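Local structure of type IV pilus biogenesis protein PilB (Streptococcus sanguinis, 7B7P) at residues 261-266 with 356-361. The protein is a minor type IV pilin with a von Willebrand factor A-like module, which takes a direct part in adhesion and binds magnesium. Numbering follows the deposited sequence.
Sequences GLRYGM and KKFGLG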
loop_
_atom_site.group_PDB
_atom_site.type_symbol
_atom_site.label_atom_id
_atom_site.label_comp_id
_atom_site.label_asym_id
_atom_site.label_seq_id
_atom_site.Cartn_x
_atom_site.Cartn_y
_atom_site.Cartn_z
ATOM N N GLY A 261 -18.399 8.971 3.325
ATOM C CA GLY A 261 -17.259 9.244 2.475
ATOM C C GLY A 261 -16.652 7.967 1.933
ATOM O O GLY A 261 -16.315 7.877 0.743
ATOM N N LEU A 262 -16.524 6.955 2.802
ATOM C CA LEU A 262 -15.939 5.681 2.411
ATOM C C LEU A 262 -16.821 4.969 1.398
ATOM O O LEU A 262 -16.315 4.278 0.498
ATOM C CB LEU A 262 -15.720 4.807 3.653
ATOM C CG LEU A 262 -14.992 3.480 3.378
ATOM C CD1 LEU A 262 -13.520 3.718 2.977
ATOM C CD2 LEU A 262 -15.075 2.549 4.571
ATOM N N ARG A 263 -18.141 5.119 1.535
ATOM C CA ARG A 263 -19.058 4.521 0.573
ATOM C C ARG A 263 -18.822 5.089 -0.816
ATOM O O ARG A 263 -18.684 4.341 -1.792
ATOM C CB ARG A 263 -20.513 4.737 1.016
ATOM C CG ARG A 263 -21.545 4.198 0.014
ATOM C CD ARG A 263 -22.945 4.163 0.634
ATOM N NE ARG A 263 -23.490 5.497 0.929
ATOM C CZ ARG A 263 -24.757 5.837 0.677
ATOM N NH1 ARG A 263 -25.577 4.946 0.121
ATOM N NH2 ARG A 263 -25.206 7.050 0.971
ATOM N N TYR A 264 -18.773 6.420 -0.929
ATOM C CA TYR A 264 -18.513 7.017 -2.236
ATOM C C TYR A 264 -17.163 6.561 -2.776
ATOM O O TYR A 264 -17.053 6.159 -3.939
ATOM C CB TYR A 264 -18.555 8.530 -2.139
ATOM C CG TYR A 264 -19.950 9.138 -2.155
ATOM C CD1 TYR A 264 -20.935 8.695 -1.278
ATOM C CD2 TYR A 264 -20.263 10.188 -3.019
ATOM C CE1 TYR A 264 -22.188 9.264 -1.265
ATOM C CE2 TYR A 264 -21.520 10.764 -3.017
ATOM C CZ TYR A 264 -22.476 10.301 -2.136
ATOM O OH TYR A 264 -23.737 10.854 -2.108
ATOM N N GLY A 265 -16.132 6.578 -1.925
ATOM C CA GLY A 265 -14.823 6.130 -2.359
ATOM C C GLY A 265 -14.830 4.720 -2.894
ATOM O O GLY A 265 -14.363 4.465 -4.004
ATOM N N MET A 266 -15.388 3.781 -2.123
ATOM C CA MET A 266 -15.279 2.373 -2.505
ATOM C C MET A 266 -16.122 2.040 -3.736
ATOM O O MET A 266 -15.705 1.219 -4.568
ATOM C CB MET A 266 -15.669 1.463 -1.336
ATOM C CG MET A 266 -14.701 1.541 -0.163
ATOM S SD MET A 266 -15.022 0.271 1.059
ATOM C CE MET A 266 -13.409 0.163 1.881
ATOM N N LYS A 356 -17.530 -3.706 4.594
ATOM C CA LYS A 356 -17.892 -5.091 4.295
ATOM C C LYS A 356 -18.660 -5.204 2.981
ATOM O O LYS A 356 -18.477 -6.159 2.228
ATOM C CB LYS A 356 -18.703 -5.675 5.444
ATOM C CG LYS A 356 -17.844 -6.156 6.594
ATOM C CD LYS A 356 -18.484 -5.852 7.919
ATOM C CE LYS A 356 -19.647 -6.754 8.177
ATOM N NZ LYS A 356 -19.844 -6.886 9.660
ATOM N N LYS A 357 -19.511 -4.237 2.675
ATOM C CA LYS A 357 -20.288 -4.353 1.451
ATOM C C LYS A 357 -19.503 -3.930 0.208
ATOM O O LYS A 357 -19.635 -4.566 -0.844
ATOM C CB LYS A 357 -21.566 -3.530 1.558
ATOM C CG LYS A 357 -22.447 -3.671 0.334
ATOM C CD LYS A 357 -23.836 -3.133 0.557
ATOM C CE LYS A 357 -24.752 -3.485 -0.633
ATOM N NZ LYS A 357 -26.137 -3.054 -0.331
ATOM N N PHE A 358 -18.688 -2.876 0.298
ATOM C CA PHE A 358 -18.130 -2.230 -0.882
ATOM C C PHE A 358 -16.620 -2.437 -1.056
ATOM O O PHE A 358 -16.028 -1.880 -1.994
ATOM C CB PHE A 358 -18.442 -0.726 -0.832
ATOM C CG PHE A 358 -19.910 -0.392 -1.005
ATOM C CD1 PHE A 358 -20.497 -0.423 -2.264
ATOM C CD2 PHE A 358 -20.705 -0.065 0.094
ATOM C CE1 PHE A 358 -21.843 -0.119 -2.433
ATOM C CE2 PHE A 358 -22.046 0.232 -0.059
ATOM C CZ PHE A 358 -22.621 0.214 -1.334
ATOM N N GLY A 359 -15.976 -3.209 -0.191
ATOM C CA GLY A 359 -14.526 -3.224 -0.202
ATOM C C GLY A 359 -13.862 -4.409 -0.874
ATOM O O GLY A 359 -12.659 -4.615 -0.686
ATOM N N LEU A 360 -14.611 -5.165 -1.687
ATOM C CA LEU A 360 -14.117 -6.447 -2.190
ATOM C C LEU A 360 -12.842 -6.290 -3.020
ATOM O O LEU A 360 -11.879 -7.046 -2.846
ATOM C CB LEU A 360 -15.195 -7.154 -3.011
ATOM C CG LEU A 360 -14.723 -8.503 -3.552
ATOM C CD1 LEU A 360 -14.393 -9.464 -2.423
ATOM C CD2 LEU A 360 -15.748 -9.117 -4.516
ATOM N N GLY A 361 -12.803 -5.346 -3.930
ATOM C CA GLY A 361 -11.567 -5.407 -4.693
ATOM C C GLY A 361 -10.367 -4.667 -4.127
ATOM O O GLY A 361 -9.348 -4.530 -4.817
#
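Met266 lays its side chain over the last turn of helix 341-358, where Phe358 gives way to Gly359. Its CB sits 3.6 Å from Phe358 CB and 3.4 Å from Phe358 O. The CA atoms of Met266 and Phe358 are the nearest across the segments, 5.7 Å apart. With CG anti to its carbonyl carbon (chi1 -66°) and the chain extended beyond, the methionine runs past the peptide that follows Phe358, SD lying 3.7 Å from Gly359 CA and CE 4.1 Å from the same atom. Gly359, the first residue past the helix, has no side chain, so its CA meets the thioether directly. One turn back, Arg263 lies alongside Phe358, both side chains pointing the same way. The arginine's aliphatic part does the touching: Arg263 CG is 4.0 Å from Phe358 CE2 and meets the ring obliquely, while the guanidinium plane stands 61° from the ring plane. A bend at chi3 (66°) turns that charged end aside, to a salt bridge with Asp260 and a hydrogen bond to Ser322 O. Lys357 CG sits above one face of the Phe358 ring, displaced toward its rim. No hydrogen bond joins the two segments; the buried contact is van der Waals packing within the von Willebrand factor A-like module, where helices 258-270 and 341-358 lie side by side and Met266 also reaches Ile279 on strand 276-283 of the central sheet.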